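Local coordinates for beta-N-acetylhexosaminidase (PDB 6JEB), which hydrolyses terminal non-reducing N-acetylhexosamine residues, splitting GlcNAc from N-glycans and chitobiose as a zinc-binding family 20 glycosidase, at residues 238-243 with 294-299; 195-200 with 234-239; 2-7 with 11-16; 62-67 with 82-87. One frame throughout, in Å; residues are numbered along the deposited sequence.

Contact 1: residues 238-243 with 294-299; sequences SVFNEL and AALLAK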
loop_
_atom_site.group_PDB
_atom_site.type_symbol
_atom_site.label_atom_id
_atom_site.label_comp_id
_atom_site.label_asym_id
_atom_site.label_seq_id
_atom_site.Cartn_x
_atom_site.Cartn_y
_atom_site.Cartn_z
ATOM N N SER A 238 10.855 -20.837 -6.133
ATOM C CA SER A 238 9.495 -21.346 -6.303
ATOM C C SER A 238 8.466 -20.279 -5.976
ATOM O O SER A 238 7.456 -20.153 -6.677
ATOM C CB SER A 238 9.267 -22.567 -5.415
ATOM O OG SER A 238 10.164 -23.606 -5.749
ATOM N N VAL A 239 8.688 -19.527 -4.892
ATOM C CA VAL A 239 7.793 -18.425 -4.546
ATOM C C VAL A 239 7.702 -17.445 -5.707
ATOM O O VAL A 239 6.608 -17.058 -6.138
ATOM C CB VAL A 239 8.272 -17.726 -3.262
ATOM C CG1 VAL A 239 7.455 -16.458 -3.011
ATOM C CG2 VAL A 239 8.182 -18.671 -2.076
ATOM N N PHE A 240 8.856 -17.026 -6.230
ATOM C CA PHE A 240 8.863 -16.022 -7.286
ATOM C C PHE A 240 8.230 -16.545 -8.570
ATOM O O PHE A 240 7.623 -15.766 -9.314
ATOM C CB PHE A 240 10.287 -15.526 -7.547
ATOM C CG PHE A 240 10.935 -14.850 -6.363
ATOM C CD1 PHE A 240 10.183 -14.355 -5.309
ATOM C CD2 PHE A 240 12.317 -14.717 -6.313
ATOM C CE1 PHE A 240 10.799 -13.732 -4.224
ATOM C CE2 PHE A 240 12.942 -14.101 -5.238
ATOM C CZ PHE A 240 12.181 -13.607 -4.188
ATOM N N ASN A 241 8.373 -17.844 -8.859
ATOM C CA ASN A 241 7.696 -18.411 -10.023
ATOM C C ASN A 241 6.180 -18.313 -9.879
ATOM O O ASN A 241 5.476 -18.000 -10.849
ATOM C CB ASN A 241 8.143 -19.858 -10.247
ATOM C CG ASN A 241 9.550 -19.953 -10.813
ATOM O OD1 ASN A 241 10.054 -19.005 -11.419
ATOM N ND2 ASN A 241 10.188 -21.104 -10.627
ATOM N N GLU A 242 5.656 -18.567 -8.675
ATOM C CA GLU A 242 4.222 -18.388 -8.460
ATOM C C GLU A 242 3.824 -16.936 -8.650
ATOM O O GLU A 242 2.788 -16.641 -9.259
ATOM C CB GLU A 242 3.817 -18.843 -7.057
ATOM C CG GLU A 242 3.936 -20.320 -6.857
ATOM C CD GLU A 242 3.190 -21.091 -7.925
ATOM O OE1 GLU A 242 1.952 -20.922 -8.022
ATOM O OE2 GLU A 242 3.843 -21.853 -8.666
ATOM N N LEU A 243 4.634 -16.010 -8.133
ATOM C CA LEU A 243 4.312 -14.597 -8.291
ATOM C C LEU A 243 4.329 -14.191 -9.758
ATOM O O LEU A 243 3.517 -13.365 -10.185
ATOM C CB LEU A 243 5.278 -13.742 -7.475
ATOM C CG LEU A 243 5.273 -13.980 -5.959
ATOM C CD1 LEU A 243 6.226 -13.006 -5.267
ATOM C CD2 LEU A 243 3.860 -13.880 -5.382
ATOM N N ALA A 294 17.534 -10.358 -6.021
ATOM C CA ALA A 294 17.204 -9.578 -7.211
ATOM C C ALA A 294 17.602 -10.312 -8.487
ATOM O O ALA A 294 16.913 -10.211 -9.510
ATOM C CB ALA A 294 17.881 -8.207 -7.143
ATOM N N ALA A 295 18.716 -11.053 -8.451
ATOM C CA ALA A 295 19.113 -11.828 -9.623
ATOM C C ALA A 295 18.103 -12.928 -9.920
ATOM O O ALA A 295 17.795 -13.196 -11.088
ATOM C CB ALA A 295 20.511 -12.412 -9.429
ATOM N N LEU A 296 17.572 -13.574 -8.875
ATOM C CA LEU A 296 16.514 -14.562 -9.077
ATOM C C LEU A 296 15.293 -13.919 -9.716
ATOM O O LEU A 296 14.713 -14.462 -10.664
ATOM C CB LEU A 296 16.117 -15.194 -7.745
ATOM C CG LEU A 296 16.849 -16.422 -7.230
ATOM C CD1 LEU A 296 16.128 -16.926 -5.988
ATOM C CD2 LEU A 296 16.916 -17.506 -8.298
ATOM N N LEU A 297 14.876 -12.763 -9.192
ATOM C CA LEU A 297 13.745 -12.049 -9.774
ATOM C C LEU A 297 14.001 -11.701 -11.237
ATOM O O LEU A 297 13.107 -11.831 -12.079
ATOM C CB LEU A 297 13.467 -10.780 -8.974
ATOM C CG LEU A 297 12.922 -10.976 -7.555
ATOM C CD1 LEU A 297 12.944 -9.657 -6.775
ATOM C CD2 LEU A 297 11.500 -11.548 -7.609
ATOM N N ALA A 298 15.217 -11.250 -11.554
ATOM C CA ALA A 298 15.514 -10.825 -12.918
ATOM C C ALA A 298 15.357 -11.963 -13.920
ATOM O O ALA A 298 15.032 -11.717 -15.087
ATOM C CB ALA A 298 16.914 -10.214 -12.983
ATOM N N LYS A 299 15.571 -13.209 -13.490
ATOM C CA LYS A 299 15.369 -14.346 -14.385
ATOM C C LYS A 299 13.922 -14.454 -14.854
ATOM O O LYS A 299 13.656 -15.038 -15.911
ATOM C CB LYS A 299 15.785 -15.641 -13.691
ATOM C CG LYS A 299 17.270 -15.933 -13.726
ATOM C CD LYS A 299 17.604 -17.123 -12.838
ATOM C CE LYS A 299 16.480 -18.157 -12.828
ATOM N NZ LYS A 299 16.788 -19.389 -13.611
#
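Phe-240 and Leu-297 join two outer helices of the catalytic TIM barrel, 230-246 and 282-299, which flank strand 251-253 in the chain. The helices come close here, with 6.8 Å between the CA atoms of Phe-240 and Leu-297, and no hydrogen bond passes between the two segments; the join is apolar. Its main feature is a CH-pi contact. The methyl CD2 of Leu-297 sits over the middle of one face of the Phe-240 ring, 3.6 Å from the centroid and only 14° off the ring normal. It therefore touches the ring as a whole, although the shortest single approach is from Leu-297 CD2 to Phe-240 CD2, at 3.5 Å. Leu-297 CG follows behind, 3.9 Å from Phe-240 CE2, and the two side chains meet at about a right angle. With CG of Phe-240 beside its own backbone N and opposite the carbonyl carbon (chi1 -62°), the ring extends into the gap between the helices. Leu-296 adds its CB at the ring edge, 4.1 Å from Phe-240 CD2 and close to the ring plane, which makes a second wall. An alanine at Phe-240 is likely to leave Leu-297 CD2 without its aromatic seat and to open a gap between the helices. Leu-297 also rests on Val-252 of strand 251-253 and Pro-304 of strand 303-307, while Leu-243 presses on Val-252 from helix 230-246. The helix pair is thus anchored on neighbouring parallel strands of the barrel wall, and Gln-302, on the loop before strand 303-307, bonds to Phe-240 O.

Contact 2: residues 195-200 with 234-239; sequences QALHAA and KFYASV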
loop_
_atom_site.group_PDB
_atom_site.type_symbol
_atom_site.label_atom_id
_atom_site.label_comp_id
_atom_site.label_asym_id
_atom_site.label_seq_id
_atom_site.Cartn_x
_atom_site.Cartn_y
_atom_site.Cartn_z
ATOM N N GLN A 195 8.752 -15.386 11.369
ATOM C CA GLN A 195 8.462 -16.414 12.369
ATOM C C GLN A 195 7.511 -17.477 11.825
ATOM O O GLN A 195 7.642 -18.658 12.167
ATOM C CB GLN A 195 7.935 -15.819 13.672
ATOM C CG GLN A 195 7.801 -16.880 14.768
ATOM C CD GLN A 195 7.623 -16.285 16.142
ATOM O OE1 GLN A 195 8.129 -15.194 16.424
ATOM N NE2 GLN A 195 6.897 -16.993 17.012
ATOM N N ALA A 196 6.553 -17.088 10.976
ATOM C CA ALA A 196 5.627 -18.079 10.434
ATOM C C ALA A 196 6.359 -19.060 9.523
ATOM O O ALA A 196 6.142 -20.280 9.604
ATOM C CB ALA A 196 4.462 -17.395 9.712
ATOM N N LEU A 197 7.257 -18.548 8.677
ATOM C CA LEU A 197 8.069 -19.422 7.840
ATOM C C LEU A 197 8.946 -20.342 8.687
ATOM O O LEU A 197 9.125 -21.521 8.350
ATOM C CB LEU A 197 8.916 -18.582 6.875
ATOM C CG LEU A 197 9.781 -19.351 5.869
ATOM C CD1 LEU A 197 8.932 -20.239 4.965
ATOM C CD2 LEU A 197 10.644 -18.385 5.047
ATOM N N HIS A 198 9.490 -19.830 9.799
ATOM C CA HIS A 198 10.309 -20.662 10.680
ATOM C C HIS A 198 9.480 -21.770 11.318
ATOM O O HIS A 198 9.954 -22.904 11.458
ATOM C CB HIS A 198 10.997 -19.792 11.742
ATOM C CG HIS A 198 12.093 -20.492 12.492
ATOM N ND1 HIS A 198 13.315 -19.901 12.738
ATOM C CD2 HIS A 198 12.150 -21.722 13.059
ATOM C CE1 HIS A 198 14.081 -20.740 13.413
ATOM N NE2 HIS A 198 13.400 -21.854 13.618
ATOM N N ALA A 199 8.247 -21.462 11.724
ATOM C CA ALA A 199 7.383 -22.494 12.289
ATOM C C ALA A 199 7.185 -23.647 11.311
ATOM O O ALA A 199 7.178 -24.820 11.714
ATOM C CB ALA A 199 6.037 -21.884 12.687
ATOM N N ALA A 200 7.061 -23.334 10.015
ATOM C CA ALA A 200 6.842 -24.364 9.002
ATOM C C ALA A 200 8.141 -25.036 8.574
ATOM O O ALA A 200 8.195 -26.266 8.448
ATOM C CB ALA A 200 6.149 -23.753 7.785
ATOM N N LYS A 234 16.098 -22.388 -3.378
ATOM C CA LYS A 234 15.098 -23.160 -4.105
ATOM C C LYS A 234 13.694 -22.725 -3.709
ATOM O O LYS A 234 12.806 -22.613 -4.566
ATOM C CB LYS A 234 15.287 -24.654 -3.853
ATOM C CG LYS A 234 14.373 -25.532 -4.695
ATOM C CD LYS A 234 14.768 -26.989 -4.606
ATOM C CE LYS A 234 13.871 -27.863 -5.485
ATOM N NZ LYS A 234 14.065 -29.311 -5.220
ATOM N N PHE A 235 13.483 -22.454 -2.419
ATOM C CA PHE A 235 12.173 -22.012 -1.953
ATOM C C PHE A 235 11.797 -20.674 -2.575
ATOM O O PHE A 235 10.714 -20.526 -3.150
ATOM C CB PHE A 235 12.175 -21.908 -0.425
ATOM C CG PHE A 235 10.930 -21.280 0.146
ATOM C CD1 PHE A 235 9.711 -21.941 0.078
ATOM C CD2 PHE A 235 10.986 -20.044 0.769
ATOM C CE1 PHE A 235 8.561 -21.372 0.611
ATOM C CE2 PHE A 235 9.837 -19.465 1.317
ATOM C CZ PHE A 235 8.628 -20.128 1.236
ATOM N N TYR A 236 12.681 -19.678 -2.470
ATOM C CA TYR A 236 12.311 -18.368 -3.003
ATOM C C TYR A 236 12.171 -18.385 -4.520
ATOM O O TYR A 236 11.338 -17.650 -5.062
ATOM C CB TYR A 236 13.272 -17.283 -2.517
ATOM C CG TYR A 236 13.033 -16.898 -1.071
ATOM C CD1 TYR A 236 11.763 -16.555 -0.617
ATOM C CD2 TYR A 236 14.076 -16.878 -0.162
ATOM C CE1 TYR A 236 11.545 -16.202 0.705
ATOM C CE2 TYR A 236 13.872 -16.528 1.155
ATOM C CZ TYR A 236 12.602 -16.187 1.585
ATOM O OH TYR A 236 12.393 -15.835 2.903
ATOM N N ALA A 237 12.953 -19.210 -5.224
ATOM C CA ALA A 237 12.729 -19.356 -6.661
ATOM C C ALA A 237 11.323 -19.874 -6.938
ATOM O O ALA A 237 10.647 -19.396 -7.858
ATOM C CB ALA A 237 13.785 -20.272 -7.291
ATOM N N SER A 238 10.855 -20.837 -6.133
ATOM C CA SER A 238 9.495 -21.346 -6.303
ATOM C C SER A 238 8.466 -20.279 -5.976
ATOM O O SER A 238 7.456 -20.153 -6.677
ATOM C CB SER A 238 9.267 -22.567 -5.415
ATOM O OG SER A 238 10.164 -23.606 -5.749
ATOM N N VAL A 239 8.688 -19.527 -4.892
ATOM C CA VAL A 239 7.793 -18.425 -4.546
ATOM C C VAL A 239 7.702 -17.445 -5.707
ATOM O O VAL A 239 6.608 -17.058 -6.138
ATOM C CB VAL A 239 8.272 -17.726 -3.262
ATOM C CG1 VAL A 239 7.455 -16.458 -3.011
ATOM C CG2 VAL A 239 8.182 -18.671 -2.076
#
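Leu-197 leaves helix 195-200 with its CB directed at helix 230-246, where Phe-235 and Tyr-236 receive its two methyls. CB itself serves as the stem. At CG the chain lies across from the backbone N (chi1 -177°), which carries the fork outward into the space between the helices. One prong, CD1, lies 3.7 Å from Phe-235 CZ and nearly as close to CE2 of that ring, which it meets obliquely. The other prong, CD2, divides its contacts: it is 4.0 Å from Phe-235 CE2 and 3.8 Å from the hydroxyl oxygen OH of Tyr-236. The leucine and the phenylalanine run past each other in opposite directions, and both methyls come to the outer end of the Phe-235 ring from the same side. The other face of that ring is backed within its own helix by Val-239, whose CG2 lies 3.6 Å above it. Leu-144 of helix 143-148 touches both Leu-197 and Phe-235, and Tyr-141 meets Phe-235 edge-to-face. This is a short helix in the long loop after the third strand of a TIM barrel, packed back on the helix that follows; Leu-197 lies about 9 Å, side chain to side chain, from the active-site residues His-193 and Asp-130.

Contact 3: residues 2-7 with 11-16; sequences AQYSII and SRTELR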
loop_
_atom_site.group_PDB
_atom_site.type_symbol
_atom_site.label_atom_id
_atom_site.label_comp_id
_atom_site.label_asym_id
_atom_site.label_seq_id
_atom_site.Cartn_x
_atom_site.Cartn_y
_atom_site.Cartn_z
ATOM N N ALA A 2 -21.048 27.891 -5.772
ATOM C CA ALA A 2 -21.228 26.463 -6.005
ATOM C C ALA A 2 -19.950 25.831 -6.548
ATOM O O ALA A 2 -19.327 26.357 -7.474
ATOM C CB ALA A 2 -22.379 26.236 -6.981
ATOM N N GLN A 3 -19.578 24.682 -5.983
ATOM C CA GLN A 3 -18.331 24.007 -6.305
ATOM C C GLN A 3 -18.600 22.517 -6.456
ATOM O O GLN A 3 -19.664 22.014 -6.087
ATOM C CB GLN A 3 -17.303 24.178 -5.179
ATOM C CG GLN A 3 -16.887 25.606 -4.900
ATOM C CD GLN A 3 -15.920 25.695 -3.733
ATOM O OE1 GLN A 3 -14.703 25.691 -3.920
ATOM N NE2 GLN A 3 -16.458 25.767 -2.522
ATOM N N TYR A 4 -17.613 21.806 -6.996
ATOM C CA TYR A 4 -17.606 20.352 -6.980
ATOM C C TYR A 4 -16.954 19.853 -5.695
ATOM O O TYR A 4 -16.207 20.572 -5.024
ATOM C CB TYR A 4 -16.807 19.805 -8.163
ATOM C CG TYR A 4 -17.331 20.191 -9.527
ATOM C CD1 TYR A 4 -18.700 20.282 -9.776
ATOM C CD2 TYR A 4 -16.456 20.453 -10.576
ATOM C CE1 TYR A 4 -19.175 20.621 -11.027
ATOM C CE2 TYR A 4 -16.922 20.796 -11.830
ATOM C CZ TYR A 4 -18.282 20.880 -12.052
ATOM O OH TYR A 4 -18.745 21.229 -13.303
ATOM N N SER A 5 -17.240 18.596 -5.365
ATOM C CA SER A 5 -16.614 17.950 -4.221
ATOM C C SER A 5 -15.882 16.692 -4.657
ATOM O O SER A 5 -16.215 15.585 -4.222
ATOM C CB SER A 5 -17.652 17.629 -3.149
ATOM O OG SER A 5 -18.135 18.833 -2.587
ATOM N N ILE A 6 -14.881 16.855 -5.512
ATOM C CA ILE A 6 -14.112 15.745 -6.055
ATOM C C ILE A 6 -12.859 15.574 -5.212
ATOM O O ILE A 6 -12.096 16.532 -5.017
ATOM C CB ILE A 6 -13.735 16.010 -7.523
ATOM C CG1 ILE A 6 -14.986 16.206 -8.389
ATOM C CG2 ILE A 6 -12.839 14.887 -8.053
ATOM C CD1 ILE A 6 -14.707 17.014 -9.645
ATOM N N ILE A 7 -12.643 14.360 -4.714
ATOM C CA ILE A 7 -11.405 13.981 -4.045
ATOM C C ILE A 7 -10.794 12.844 -4.852
ATOM O O ILE A 7 -11.444 11.814 -5.055
ATOM C CB ILE A 7 -11.617 13.539 -2.586
ATOM C CG1 ILE A 7 -12.266 14.661 -1.773
ATOM C CG2 ILE A 7 -10.275 13.119 -1.963
ATOM C CD1 ILE A 7 -12.785 14.209 -0.402
ATOM N N SER A 11 -6.490 18.906 -10.947
ATOM C CA SER A 11 -5.420 19.875 -11.163
ATOM C C SER A 11 -5.941 21.206 -11.695
ATOM O O SER A 11 -5.346 22.246 -11.411
ATOM C CB SER A 11 -4.334 19.293 -12.064
ATOM O OG SER A 11 -4.879 18.775 -13.262
ATOM N N ARG A 12 -7.038 21.202 -12.458
ATOM C CA ARG A 12 -7.665 22.442 -12.915
ATOM C C ARG A 12 -9.173 22.243 -12.987
ATOM O O ARG A 12 -9.649 21.288 -13.609
ATOM C CB ARG A 12 -7.144 22.903 -14.292
ATOM C CG ARG A 12 -7.821 24.185 -14.816
ATOM C CD ARG A 12 -7.384 24.569 -16.253
ATOM N NE ARG A 12 -8.316 25.521 -16.879
ATOM C CZ ARG A 12 -8.086 26.818 -17.078
ATOM N NH1 ARG A 12 -6.923 27.371 -16.733
ATOM N NH2 ARG A 12 -9.034 27.570 -17.634
ATOM N N THR A 13 -9.917 23.132 -12.328
ATOM C CA THR A 13 -11.368 23.197 -12.456
ATOM C C THR A 13 -11.724 24.616 -12.861
ATOM O O THR A 13 -11.395 25.564 -12.140
ATOM C CB THR A 13 -12.061 22.857 -11.130
ATOM O OG1 THR A 13 -11.631 21.567 -10.676
ATOM C CG2 THR A 13 -13.580 22.842 -11.317
ATOM N N GLU A 14 -12.378 24.759 -14.011
ATOM C CA GLU A 14 -12.876 26.045 -14.497
ATOM C C GLU A 14 -14.400 25.973 -14.453
ATOM O O GLU A 14 -15.023 25.351 -15.316
ATOM C CB GLU A 14 -12.376 26.315 -15.920
ATOM C CG GLU A 14 -12.942 27.615 -16.522
ATOM C CD GLU A 14 -12.566 27.874 -17.988
ATOM O OE1 GLU A 14 -11.793 27.095 -18.588
ATOM O OE2 GLU A 14 -13.057 28.881 -18.548
ATOM N N LEU A 15 -14.999 26.606 -13.450
ATOM C CA LEU A 15 -16.445 26.560 -13.293
ATOM C C LEU A 15 -17.119 27.589 -14.193
ATOM O O LEU A 15 -16.574 28.662 -14.468
ATOM C CB LEU A 15 -16.826 26.822 -11.837
ATOM C CG LEU A 15 -16.359 25.743 -10.856
ATOM C CD1 LEU A 15 -16.683 26.159 -9.424
ATOM C CD2 LEU A 15 -17.004 24.408 -11.182
ATOM N N ARG A 16 -18.320 27.249 -14.650
ATOM C CA ARG A 16 -19.121 28.096 -15.524
ATOM C C ARG A 16 -20.443 28.423 -14.840
ATOM O O ARG A 16 -20.810 27.817 -13.830
ATOM C CB ARG A 16 -19.332 27.421 -16.888
ATOM C CG ARG A 16 -18.026 27.270 -17.671
ATOM C CD ARG A 16 -18.143 26.399 -18.909
ATOM N NE ARG A 16 -16.969 26.560 -19.768
ATOM C CZ ARG A 16 -16.679 25.788 -20.812
ATOM N NH1 ARG A 16 -17.473 24.773 -21.131
ATOM N NH2 ARG A 16 -15.589 26.032 -21.535
#
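From Gln-3 opposite Leu-15, 7.7 Å apart at their CA atoms, to Tyr-4 near Thr-13, the irregular N-terminal segment 2-7 runs back against strand 12-16 in the opposite direction, with no hydrogen bond between them. Side chains fill the space. Leu-15 lays its methyl CD2 over one face of the Tyr-4 ring, 4.0 Å from the centroid and 23° off the normal. The methyl is shifted to the rim, nearest CE2 of the tyrosine at 3.7 Å. Its other methyl, CD1, turns to the N-terminus and lies 3.3 Å from the carbonyl O of Ala-2. Thr-13 uses CG2, 3.8 Å from Tyr-4 CD2, and meets the ring obliquely; with OG1 beside the backbone N (chi1 -56°), it is the methyl that faces the tyrosine. Glu-14 points away and takes a salt bridge from Arg-12, two residues earlier in the same strand, Arg-12 NH2 to Glu-14 OE1 at 3.0 Å, with the acceptor in the guanidinium plane but the donor above the carboxylate. A serine in place of Tyr-4 would probably leave Leu-15 and Thr-13 without their aromatic neighbour and Pro-80 O without the hydroxyl that bonds it. Tyr-4 also touches Ile-84 of strand 79-86, Val-43 of strand 39-44 and Leu-68 of helix 55-73. The tyrosine is therefore wedged between the domain's mixed sheet, where 12-16 pairs with 79-86, and the helix packed on it; helix 434-452 borders the segment through Arg-439 and Asp-443.

Contact 4: residues 62-67 with 82-87; sequences LATLRQ and GVITDK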
loop_
_atom_site.group_PDB
_atom_site.type_symbol
_atom_site.label_atom_id
_atom_site.label_comp_id
_atom_site.label_asym_id
_atom_site.label_seq_id
_atom_site.Cartn_x
_atom_site.Cartn_y
_atom_site.Cartn_z
ATOM N N LEU A 62 -13.649 8.698 -15.574
ATOM C CA LEU A 62 -14.881 8.036 -15.162
ATOM C C LEU A 62 -15.030 8.021 -13.644
ATOM O O LEU A 62 -16.156 8.078 -13.137
ATOM C CB LEU A 62 -14.949 6.625 -15.759
ATOM C CG LEU A 62 -15.088 6.561 -17.284
ATOM C CD1 LEU A 62 -14.900 5.134 -17.804
ATOM C CD2 LEU A 62 -16.434 7.133 -17.725
ATOM N N ALA A 63 -13.914 7.946 -12.904
ATOM C CA ALA A 63 -13.984 8.031 -11.447
ATOM C C ALA A 63 -14.459 9.411 -10.997
ATOM O O ALA A 63 -15.259 9.527 -10.057
ATOM C CB ALA A 63 -12.623 7.699 -10.834
ATOM N N THR A 64 -13.981 10.469 -11.652
ATOM C CA THR A 64 -14.498 11.798 -11.352
ATOM C C THR A 64 -15.975 11.903 -11.702
ATOM O O THR A 64 -16.767 12.458 -10.929
ATOM C CB THR A 64 -13.674 12.835 -12.111
ATOM O OG1 THR A 64 -12.346 12.824 -11.575
ATOM C CG2 THR A 64 -14.284 14.235 -11.975
ATOM N N LEU A 65 -16.369 11.370 -12.860
ATOM C CA LEU A 65 -17.778 11.381 -13.242
ATOM C C LEU A 65 -18.636 10.665 -12.202
ATOM O O LEU A 65 -19.754 11.102 -11.900
ATOM C CB LEU A 65 -17.940 10.742 -14.622
ATOM C CG LEU A 65 -19.314 10.797 -15.283
ATOM C CD1 LEU A 65 -19.768 12.238 -15.414
ATOM C CD2 LEU A 65 -19.267 10.108 -16.647
ATOM N N ARG A 66 -18.121 9.570 -11.640
ATOM C CA ARG A 66 -18.841 8.844 -10.600
ATOM C C ARG A 66 -19.075 9.734 -9.382
ATOM O O ARG A 66 -20.177 9.763 -8.820
ATOM C CB ARG A 66 -18.029 7.595 -10.240
ATOM C CG ARG A 66 -18.626 6.664 -9.216
ATOM C CD ARG A 66 -17.899 5.302 -9.229
ATOM N NE ARG A 66 -16.452 5.451 -9.081
ATOM C CZ ARG A 66 -15.546 4.572 -9.507
ATOM N NH1 ARG A 66 -15.917 3.449 -10.122
ATOM N NH2 ARG A 66 -14.262 4.811 -9.308
ATOM N N GLN A 67 -18.037 10.469 -8.956
ATOM C CA GLN A 67 -18.196 11.358 -7.809
ATOM C C GLN A 67 -19.166 12.489 -8.122
ATOM O O GLN A 67 -19.968 12.882 -7.263
ATOM C CB GLN A 67 -16.843 11.904 -7.349
ATOM C CG GLN A 67 -15.941 10.825 -6.770
ATOM C CD GLN A 67 -14.831 11.388 -5.901
ATOM O OE1 GLN A 67 -14.687 12.605 -5.767
ATOM N NE2 GLN A 67 -14.047 10.504 -5.293
ATOM N N GLY A 82 -18.874 23.274 -16.093
ATOM C CA GLY A 82 -17.467 23.605 -16.010
ATOM C C GLY A 82 -16.617 22.635 -16.798
ATOM O O GLY A 82 -17.119 21.719 -17.460
ATOM N N VAL A 83 -15.306 22.865 -16.720
ATOM C CA VAL A 83 -14.307 22.026 -17.372
ATOM C C VAL A 83 -13.291 21.596 -16.327
ATOM O O VAL A 83 -12.727 22.438 -15.618
ATOM C CB VAL A 83 -13.595 22.769 -18.519
ATOM C CG1 VAL A 83 -12.628 21.840 -19.242
ATOM C CG2 VAL A 83 -14.602 23.338 -19.489
ATOM N N ILE A 84 -13.057 20.293 -16.241
ATOM C CA ILE A 84 -12.075 19.704 -15.342
ATOM C C ILE A 84 -10.964 19.142 -16.215
ATOM O O ILE A 84 -11.220 18.302 -17.084
ATOM C CB ILE A 84 -12.710 18.584 -14.501
ATOM C CG1 ILE A 84 -13.852 19.130 -13.635
ATOM C CG2 ILE A 84 -11.646 17.889 -13.656
ATOM C CD1 ILE A 84 -14.827 18.049 -13.176
ATOM N N THR A 85 -9.732 19.599 -16.000
ATOM C CA THR A 85 -8.576 19.067 -16.712
ATOM C C THR A 85 -7.629 18.526 -15.655
ATOM O O THR A 85 -7.217 19.269 -14.760
ATOM C CB THR A 85 -7.890 20.162 -17.532
ATOM O OG1 THR A 85 -8.871 20.845 -18.321
ATOM C CG2 THR A 85 -6.831 19.556 -18.453
ATOM N N ASP A 86 -7.296 17.239 -15.741
ATOM C CA ASP A 86 -6.772 16.566 -14.565
ATOM C C ASP A 86 -5.730 15.527 -14.948
ATOM O O ASP A 86 -5.879 14.817 -15.949
ATOM C CB ASP A 86 -7.942 15.890 -13.845
ATOM C CG ASP A 86 -7.699 15.684 -12.365
ATOM O OD1 ASP A 86 -6.686 16.184 -11.821
ATOM O OD2 ASP A 86 -8.553 15.010 -11.747
ATOM N N LYS A 87 -4.686 15.427 -14.121
ATOM C CA LYS A 87 -3.579 14.502 -14.310
ATOM C C LYS A 87 -2.893 14.400 -12.959
ATOM O O LYS A 87 -2.788 15.421 -12.262
ATOM C CB LYS A 87 -2.600 15.064 -15.359
ATOM C CG LYS A 87 -1.441 14.146 -15.736
ATOM C CD LYS A 87 -0.456 14.840 -16.678
ATOM C CE LYS A 87 0.681 13.907 -17.070
ATOM N NZ LYS A 87 1.294 13.238 -15.863
#
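Thr-64 and Ile-84 meet tip to tip, methyl CG2 of the threonine 4.0 Å from methyl CD1 of the isoleucine, and this is the closest approach of helix segment 62-67 to strand segment 82-87. It is a light contact, burying 81 Å² in all, and no hydrogen bond crosses it directly. Thr-64 stands with OG1 beside its backbone N (chi1 -66°), which leaves CG2 anti to that N and facing the isoleucine. Alongside the methyl pair lies a polar one: Thr-64 OG1 and Asp-86 OD2 are 4.4 Å apart, too far to bond. Tyr-39 links them, its OH hydrogen-bonded to Thr-64 OG1 and weakly to Asp-86 OD2, while Lys-120 NZ gives OG1 a further partner. The second carboxylate oxygen, Asp-86 OD1, accepts from Trp-426 NE1 and from the backbone N of Ser-11, which fixes the rotation of the acid and would be expected to favour its ionised form. Buried polar atoms are thus satisfied beside the apolar touch. Ile-84 in turn is set by the sheet: strand 79-86 lies between 12-16 and 39-44, antiparallel to both, and Ile-84 shares backbone hydrogen bonds with Leu-41. Helix 55-73 packs on this face of the sheet, with Thr-64 also against Leu-41 of strand 39-44; the N-terminal segment runs alongside the helix and sends Ile-6 in to touch both Thr-64 and Ile-84.

How the contacts relate
The four contacts form two pairs, far apart in the molecule, one in each domain. Contact 3 comes first in sequence, then contact 4; they lie about 9 Å apart between centres and share the mixed sheet of the N-terminal domain, where strands 12-16 and 79-86 are neighbours; Glu-14 N and Val-83 O, 2.8 Å apart, probably bond them directly. Contact 2 follows, and contact 1 begins on helix 230-246 where contact 2 ends, with Ser-238 and Val-239 in both; their centres, in the catalytic barrel, are about 13 Å apart. Centres of contacts 2 and 3 are about 50 Å apart. One helix therefore faces two neighbours in the barrel, while one sheet unites the contacts in the smaller domain.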